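Long-range contact in possible adhesin (Caldicellulosiruptor kronotskyensis, PDB 4WA0), which probably mediates attachment of the bacterium to cellulose, being the C-terminal beta-helix domain of a tapirin: residues 119-133 / 139-153. Sequence-based numbering, arbitrary orientation. Where two conformers were deposited one is given.
Sequences LFSDSNVKLAGPGVN and LASIRGTLEVIDGAT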
ATOM      1  N   LEU A 119      -3.823  13.747   7.660  0.67 12.28           N
ATOM      2  CA  LEU A 119      -4.817  12.673   7.714  0.67 11.22           C
ATOM      3  C   LEU A 119      -6.194  13.225   7.383  0.67 12.80           C
ATOM      4  O   LEU A 119      -6.660  14.252   7.932  0.67 11.26           O
ATOM      5  CB  LEU A 119      -4.811  12.094   9.138  0.67 11.75           C
ATOM      6  CG  LEU A 119      -5.728  10.908   9.400  0.67 11.10           C
ATOM      7  CD1 LEU A 119      -5.140  10.015  10.446  0.67 11.22           C
ATOM      8  CD2 LEU A 119      -7.147  11.329   9.767  0.67 11.21           C
ATOM      9  N   PHE A 120      -6.914  12.494   6.536  1.00 12.84           N
ATOM     10  CA  PHE A 120      -8.304  12.841   6.187  1.00 13.34           C
ATOM     11  C   PHE A 120      -9.121  11.622   6.283  1.00 14.32           C
ATOM     12  O   PHE A 120      -8.791  10.631   5.588  1.00 14.31           O
ATOM     13  CB  PHE A 120      -8.375  13.359   4.760  1.00 13.93           C
ATOM     14  CG  PHE A 120      -7.654  14.640   4.541  1.00 15.02           C
ATOM     15  CD1 PHE A 120      -6.317  14.655   4.205  1.00 17.71           C
ATOM     16  CD2 PHE A 120      -8.319  15.848   4.686  1.00 17.90           C
ATOM     17  CE1 PHE A 120      -5.651  15.850   4.057  1.00 20.62           C
ATOM     18  CE2 PHE A 120      -7.646  17.049   4.545  1.00 18.06           C
ATOM     19  CZ  PHE A 120      -6.308  17.034   4.259  1.00 18.56           C
ATOM     20  N   SER A 121     -10.149  11.632   7.131  1.00 12.56           N
ATOM     21  CA  SER A 121     -11.047  10.522   7.276  1.00 14.37           C
ATOM     22  C   SER A 121     -12.441  11.046   7.148  1.00 16.38           C
ATOM     23  O   SER A 121     -12.794  12.093   7.771  1.00 14.20           O
ATOM     24  CB  SER A 121     -10.904   9.804   8.607  1.00 15.77           C
ATOM     25  OG  SER A 121     -12.081   9.039   8.871  1.00 18.56           O
ATOM     26  N   ASP A 122     -13.265  10.337   6.391  1.00 14.60           N
ATOM     27  CA  ASP A 122     -14.671  10.717   6.191  1.00 15.00           C
ATOM     28  C   ASP A 122     -15.581  10.087   7.240  1.00 17.51           C
ATOM     29  O   ASP A 122     -16.796  10.309   7.230  1.00 18.33           O
ATOM     30  CB  ASP A 122     -15.158  10.422   4.752  1.00 16.45           C
ATOM     31  CG  ASP A 122     -14.568  11.350   3.730  1.00 19.27           C
ATOM     32  OD1 ASP A 122     -14.069  12.448   4.121  1.00 22.55           O
ATOM     33  OD2 ASP A 122     -14.687  10.991   2.515  1.00 25.89           O
ATOM     34  N   SER A 123     -14.982   9.384   8.209  1.00 15.53           N
ATOM     35  CA  SER A 123     -15.718   8.699   9.256  1.00 17.37           C
ATOM     36  C   SER A 123     -14.911   8.700  10.555  1.00 15.69           C
ATOM     37  O   SER A 123     -14.298   9.723  10.925  1.00 15.08           O
ATOM     38  CB  SER A 123     -16.130   7.296   8.735  1.00 19.26           C
ATOM     39  OG  SER A 123     -16.900   6.576   9.675  1.00 21.40           O
ATOM     40  N   ASN A 124     -14.932   7.611  11.281  1.00 13.40           N
ATOM     41  CA  ASN A 124     -14.258   7.511  12.548  1.00 13.56           C
ATOM     42  C   ASN A 124     -12.823   7.010  12.400  1.00 11.49           C
ATOM     43  O   ASN A 124     -12.478   6.207  11.500  1.00 11.49           O
ATOM     44  CB  ASN A 124     -15.026   6.571  13.435  1.00 14.37           C
ATOM     45  CG  ASN A 124     -16.508   6.908  13.479  1.00 18.42           C
ATOM     46  OD1 ASN A 124     -16.910   8.056  13.781  1.00 17.10           O
ATOM     47  ND2 ASN A 124     -17.305   5.926  13.262  1.00 18.03           N
ATOM     48  N   VAL A 125     -12.006   7.410  13.385  1.00 10.82           N
ATOM     49  CA  VAL A 125     -10.649   6.932  13.547  1.00 10.85           C
ATOM     50  C   VAL A 125     -10.547   6.306  14.943  1.00 11.99           C
ATOM     51  O   VAL A 125     -10.720   7.005  15.898  1.00 13.62           O
ATOM     52  CB  VAL A 125      -9.578   7.997  13.319  1.00 11.92           C
ATOM     53  CG1 VAL A 125      -8.173   7.465  13.559  1.00 13.35           C
ATOM     54  CG2 VAL A 125      -9.715   8.573  11.920  1.00 12.12           C
ATOM     55  N   LYS A 126     -10.368   4.995  15.017  1.00 10.76           N
ATOM     56  CA  LYS A 126     -10.378   4.217  16.269  1.00 12.36           C
ATOM     57  C   LYS A 126      -9.010   3.575  16.481  1.00 11.90           C
ATOM     58  O   LYS A 126      -8.545   2.858  15.589  1.00 11.91           O
ATOM     59  CB  LYS A 126     -11.470   3.191  16.198  1.00 12.66           C
ATOM     60  CG  LYS A 126     -11.521   2.441  17.492  1.00 16.04           C
ATOM     61  CD  LYS A 126     -12.552   1.366  17.503  1.00 17.95           C
ATOM     62  CE  LYS A 126     -12.319   0.537  18.784  1.00 21.03           C
ATOM     63  NZ  LYS A 126     -13.501  -0.326  18.996  1.00 26.45           N
ATOM     64  N   LEU A 127      -8.340   3.970  17.547  1.00 10.23           N
ATOM     65  CA  LEU A 127      -7.090   3.311  17.980  1.00 10.62           C
ATOM     66  C   LEU A 127      -7.382   2.561  19.262  1.00 11.59           C
ATOM     67  O   LEU A 127      -7.930   3.139  20.179  1.00 11.95           O
ATOM     68  CB  LEU A 127      -6.004   4.284  18.268  1.00 12.31           C
ATOM     69  CG  LEU A 127      -5.397   4.967  17.057  1.00 16.84           C
ATOM     70  CD1 LEU A 127      -6.301   6.043  16.638  1.00 18.78           C
ATOM     71  CD2 LEU A 127      -4.127   5.671  17.559  1.00 17.59           C
ATOM     72  N   ALA A 128      -7.093   1.252  19.260  1.00 10.56           N
ATOM     73  CA  ALA A 128      -7.432   0.387  20.440  1.00 10.71           C
ATOM     74  C   ALA A 128      -6.323  -0.585  20.728  1.00 12.43           C
ATOM     75  O   ALA A 128      -6.041  -1.470  19.915  1.00 14.40           O
ATOM     76  CB  ALA A 128      -8.726  -0.325  20.192  1.00 11.88           C
ATOM     77  N   GLY A 129      -5.700  -0.408  21.871  1.00 12.83           N
ATOM     78  CA  GLY A 129      -4.762  -1.415  22.386  1.00 13.33           C
ATOM     79  C   GLY A 129      -3.431  -0.846  22.832  1.00 13.32           C
ATOM     80  O   GLY A 129      -2.999   0.225  22.386  1.00 13.29           O
ATOM     81  N   PRO A 130      -2.730  -1.568  23.720  1.00 13.21           N
ATOM     82  CA  PRO A 130      -1.440  -1.123  24.118  1.00 13.25           C
ATOM     83  C   PRO A 130      -0.492  -0.993  22.938  1.00 12.92           C
ATOM     84  O   PRO A 130      -0.496  -1.777  22.014  1.00 13.39           O
ATOM     85  CB  PRO A 130      -0.948  -2.227  25.085  1.00 14.96           C
ATOM     86  CG  PRO A 130      -2.196  -2.781  25.626  1.00 15.70           C
ATOM     87  CD  PRO A 130      -3.119  -2.822  24.428  1.00 14.58           C
ATOM     88  N   GLY A 131       0.329   0.034  23.002  1.00 13.32           N
ATOM     89  CA  GLY A 131       1.323   0.244  21.966  1.00 11.87           C
ATOM     90  C   GLY A 131       0.882   0.795  20.613  1.00 11.00           C
ATOM     91  O   GLY A 131       1.744   0.886  19.714  1.00 11.17           O
ATOM     92  N   VAL A 132      -0.395   1.111  20.470  1.00  9.96           N
ATOM     93  CA  VAL A 132      -0.938   1.706  19.264  1.00  9.88           C
ATOM     94  C   VAL A 132      -0.744   3.242  19.394  1.00 10.70           C
ATOM     95  O   VAL A 132      -1.508   3.915  20.162  1.00 11.96           O
ATOM     96  CB  VAL A 132      -2.403   1.406  19.099  1.00 11.21           C
ATOM     97  CG1 VAL A 132      -2.890   1.990  17.746  1.00 11.82           C
ATOM     98  CG2 VAL A 132      -2.663  -0.086  19.133  1.00 13.20           C
ATOM     99  N   ASN A 133       0.238   3.793  18.710  1.00 10.79           N
ATOM    100  CA  ASN A 133       0.640   5.203  18.915  1.00 11.07           C
ATOM    101  C   ASN A 133       0.619   5.932  17.588  1.00 10.69           C
ATOM    102  O   ASN A 133       1.355   5.550  16.652  1.00 12.17           O
ATOM    103  CB  ASN A 133       2.029   5.247  19.484  1.00 13.20           C
ATOM    104  CG  ASN A 133       2.094   4.692  20.886  1.00 13.01           C
ATOM    105  OD1 ASN A 133       1.219   4.952  21.681  1.00 14.39           O
ATOM    106  ND2 ASN A 133       3.051   3.808  21.140  1.00 15.33           N
ATOM    107  N   LEU A 139      -1.775  18.274   9.953  1.00 13.71           N
ATOM    108  CA  LEU A 139      -3.181  18.456   9.769  1.00 14.56           C
ATOM    109  C   LEU A 139      -3.960  17.156   9.846  1.00 13.97           C
ATOM    110  O   LEU A 139      -3.513  16.097   9.351  1.00 14.29           O
ATOM    111  CB  LEU A 139      -3.376  19.083   8.425  1.00 16.43           C
ATOM    112  CG  LEU A 139      -4.733  19.346   7.822  1.00 19.17           C
ATOM    113  CD1 LEU A 139      -5.377  20.457   8.614  1.00 21.51           C
ATOM    114  CD2 LEU A 139      -4.681  19.861   6.390  1.00 21.74           C
ATOM    115  N   ALA A 140      -5.140  17.209  10.449  1.00 13.85           N
ATOM    116  CA  ALA A 140      -6.050  16.043  10.411  1.00 12.96           C
ATOM    117  C   ALA A 140      -7.478  16.576  10.386  1.00 15.19           C
ATOM    118  O   ALA A 140      -7.821  17.600  11.025  1.00 13.57           O
ATOM    119  CB  ALA A 140      -5.841  15.076  11.576  1.00 13.03           C
ATOM    120  N   SER A 141      -8.259  15.923   9.586  1.00 13.44           N
ATOM    121  CA  SER A 141      -9.664  16.199   9.412  1.00 12.91           C
ATOM    122  C   SER A 141     -10.397  14.886   9.508  1.00 14.25           C
ATOM    123  O   SER A 141     -10.255  14.001   8.598  1.00 14.08           O
ATOM    124  CB  SER A 141      -9.851  16.867   8.038  1.00 14.14           C
ATOM    125  OG  SER A 141     -11.210  17.116   7.770  1.00 15.41           O
ATOM    126  N   ILE A 142     -11.191  14.764  10.585  1.00 12.70           N
ATOM    127  CA  ILE A 142     -11.892  13.535  10.943  1.00 13.82           C
ATOM    128  C   ILE A 142     -13.346  13.864  11.106  1.00 13.39           C
ATOM    129  O   ILE A 142     -13.721  14.524  12.074  1.00 13.35           O
ATOM    130  CB  ILE A 142     -11.299  12.914  12.226  1.00 14.05           C
ATOM    131  CG1 ILE A 142      -9.792  12.640  12.005  1.00 13.39           C
ATOM    132  CG2 ILE A 142     -12.125  11.723  12.689  1.00 13.66           C
ATOM    133  CD1 ILE A 142      -9.026  12.246  13.238  1.00 13.31           C
ATOM    134  N   ARG A 143     -14.194  13.368  10.207  1.00 14.93           N
ATOM    135  CA  ARG A 143     -15.596  13.818  10.204  1.00 15.45           C
ATOM    136  C   ARG A 143     -16.417  13.167  11.263  1.00 15.77           C
ATOM    137  O   ARG A 143     -17.483  13.657  11.600  1.00 17.96           O
ATOM    138  CB  ARG A 143     -16.292  13.602   8.841  1.00 16.84           C
ATOM    139  CG  ARG A 143     -15.571  14.190   7.660  1.00 21.72           C
ATOM    140  CD  ARG A 143     -15.465  15.656   7.806  1.00 23.99           C
ATOM    141  NE  ARG A 143     -14.921  16.299   6.568  1.00 30.29           N
ATOM    142  CZ  ARG A 143     -15.571  17.137   5.776  1.00 32.79           C
ATOM    143  NH1 ARG A 143     -16.853  17.418   6.004  1.00 32.61           N
ATOM    144  NH2 ARG A 143     -14.935  17.689   4.726  1.00 36.51           N
ATOM    145  N   GLY A 144     -15.971  12.022  11.735  1.00 13.91           N
ATOM    146  CA  GLY A 144     -16.580  11.375  12.857  1.00 13.64           C
ATOM    147  C   GLY A 144     -15.814  11.530  14.160  1.00 11.64           C
ATOM    148  O   GLY A 144     -15.337  12.599  14.521  1.00 12.88           O
ATOM    149  N   THR A 145     -15.673  10.432  14.861  1.00 12.17           N
ATOM    150  CA  THR A 145     -15.095  10.409  16.141  1.00 10.93           C
ATOM    151  C   THR A 145     -13.640   9.948  16.044  1.00 12.00           C
ATOM    152  O   THR A 145     -13.352   8.995  15.322  1.00 12.55           O
ATOM    153  CB  THR A 145     -15.870   9.454  17.097  1.00 12.86           C
ATOM    154  OG1 THR A 145     -17.274   9.847  17.165  1.00 14.00           O
ATOM    155  CG2 THR A 145     -15.219   9.346  18.491  1.00 13.19           C
ATOM    156  N   LEU A 146     -12.791  10.567  16.815  1.00 11.32           N
ATOM    157  CA  LEU A 146     -11.432  10.111  17.119  1.00  9.52           C
ATOM    158  C   LEU A 146     -11.564   9.384  18.474  1.00 10.05           C
ATOM    159  O   LEU A 146     -11.808  10.003  19.501  1.00 11.31           O
ATOM    160  CB  LEU A 146     -10.462  11.272  17.174  1.00 10.53           C
ATOM    161  CG  LEU A 146      -9.023  10.941  17.624  1.00 11.13           C
ATOM    162  CD1 LEU A 146      -8.400   9.864  16.764  1.00 13.38           C
ATOM    163  CD2 LEU A 146      -8.102  12.192  17.717  1.00 11.75           C
ATOM    164  N   GLU A 147     -11.406   8.068  18.463  1.00 11.11           N
ATOM    165  CA  GLU A 147     -11.585   7.197  19.636  1.00 11.45           C
ATOM    166  C   GLU A 147     -10.222   6.608  19.932  1.00 10.17           C
ATOM    167  O   GLU A 147      -9.615   5.926  19.077  1.00 11.94           O
ATOM    168  CB  GLU A 147     -12.586   6.070  19.299  1.00 13.73           C
ATOM    169  CG  GLU A 147     -12.781   5.196  20.498  1.00 17.13           C
ATOM    170  CD  GLU A 147     -13.854   4.133  20.314  1.00 22.40           C
ATOM    171  OE1 GLU A 147     -14.420   4.039  19.195  1.00 25.41           O
ATOM    172  OE2 GLU A 147     -14.069   3.394  21.305  1.00 28.68           O
ATOM    173  N   VAL A 148      -9.736   6.815  21.133  1.00  9.67           N
ATOM    174  CA  VAL A 148      -8.399   6.409  21.559  1.00  9.31           C
ATOM    175  C   VAL A 148      -8.514   5.635  22.866  1.00  9.76           C
ATOM    176  O   VAL A 148      -8.789   6.236  23.921  1.00 10.77           O
ATOM    177  CB  VAL A 148      -7.457   7.628  21.730  1.00  8.97           C
ATOM    178  CG1 VAL A 148      -6.001   7.229  21.927  1.00  9.91           C
ATOM    179  CG2 VAL A 148      -7.545   8.652  20.576  1.00  9.24           C
ATOM    180  N   ILE A 149      -8.405   4.323  22.801  1.00 10.39           N
ATOM    181  CA  ILE A 149      -8.757   3.453  23.954  1.00 11.05           C
ATOM    182  C   ILE A 149      -7.727   2.353  24.236  1.00 11.91           C
ATOM    183  O   ILE A 149      -6.922   1.959  23.357  1.00 10.95           O
ATOM    184  CB  ILE A 149     -10.187   2.855  23.834  1.00 11.24           C
ATOM    185  CG1 ILE A 149     -10.330   1.785  22.748  1.00 11.04           C
ATOM    186  CG2 ILE A 149     -11.211   4.002  23.630  1.00 11.45           C
ATOM    187  CD1 ILE A 149     -11.624   1.062  22.770  1.00 11.65           C
ATOM    188  N   ASP A 150      -7.847   1.796  25.439  1.00 11.60           N
ATOM    189  CA  ASP A 150      -7.204   0.545  25.770  1.00 11.94           C
ATOM    190  C   ASP A 150      -5.684   0.646  25.655  1.00 12.50           C
ATOM    191  O   ASP A 150      -4.982  -0.376  25.389  1.00 15.32           O
ATOM    192  CB  ASP A 150      -7.768  -0.609  24.928  1.00 12.00           C
ATOM    193  CG  ASP A 150      -9.245  -0.859  25.152  1.00 12.78           C
ATOM    194  OD1 ASP A 150      -9.868  -0.389  26.158  1.00 13.91           O
ATOM    195  OD2 ASP A 150      -9.854  -1.562  24.317  1.00 13.90           O
ATOM    196  N   GLY A 151      -5.143   1.835  25.927  1.00 12.03           N
ATOM    197  CA  GLY A 151      -3.724   2.023  25.957  1.00 12.23           C
ATOM    198  C   GLY A 151      -3.094   2.747  24.789  1.00 12.39           C
ATOM    199  O   GLY A 151      -1.888   3.050  24.835  1.00 13.51           O
ATOM    200  N   ALA A 152      -3.915   3.003  23.748  1.00 10.95           N
ATOM    201  CA  ALA A 152      -3.497   3.713  22.588  1.00 10.84           C
ATOM    202  C   ALA A 152      -3.164   5.138  22.968  1.00 10.72           C
ATOM    203  O   ALA A 152      -3.723   5.663  23.948  1.00 10.48           O
ATOM    204  CB  ALA A 152      -4.543   3.647  21.500  1.00 11.11           C
ATOM    205  N   THR A 153      -2.263   5.758  22.239  1.00 10.65           N
ATOM    206  CA  THR A 153      -2.020   7.189  22.339  1.00 11.57           C
ATOM    207  C   THR A 153      -2.088   7.912  20.976  1.00 10.86           C
ATOM    208  O   THR A 153      -1.816   7.313  19.939  1.00 10.25           O
ATOM    209  CB  THR A 153      -0.698   7.606  23.035  1.00 12.83           C
ATOM    210  OG1 THR A 153       0.449   7.347  22.234  1.00 14.05           O
ATOM    211  CG2 THR A 153      -0.518   6.762  24.318  1.00 14.08           C
TER
HETATM  212  O   HOH W   1     -12.213  14.492   6.312  1.00 22.54           O
HETATM  213  O   HOH W   2       0.429   3.044  23.558  1.00 16.44           O
HETATM  214  O   HOH W   3       0.039   1.168  26.015  1.00 28.56           O
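V125-A128 pairs in parallel, in register, with L146-I149, and L119-S121 does the same with A140-I142; the two segments are successive coils of the parallel beta-helix, each strand lying on its counterpart one turn on. Backbone bonds carry most of the polar contact: V125 N to T145 O, E147 N to V125 O, L127 N to E147 O and I149 N to L127 O run almost straight. At the corner N124 continues the pairing with its side chain: OD1 takes T145 N at 2.9 Å, in the amide plane on a lone pair, while ND2 is held by E105 of the preceding coil. G144 N meets S123 O from above its carbonyl plane. At the next turn I149 O receives G129 N and A152 N from opposite faces.

Inward, I142 fills the corner: its side chain crosses that of V125 at about a right angle, with I142 CD1 4.0 Å from V125 CG2. Beyond it L127 CB meets A152 CB at 3.6 Å. On the other face K126 and E147, both extended with CG anti to the backbone N (chi1 -178° and -179°), run side by side; K126 NZ stays 4.4 Å from E147 OE2, beyond a salt bridge, and R170 of the next coil is a long, weak ion-pair partner of the same OE2. Cohesion between the coils thus appears to rest on backbone bonds, the N124 amide that continues them at the corner, and apolar side-chain packing, to which charge probably adds only weakly.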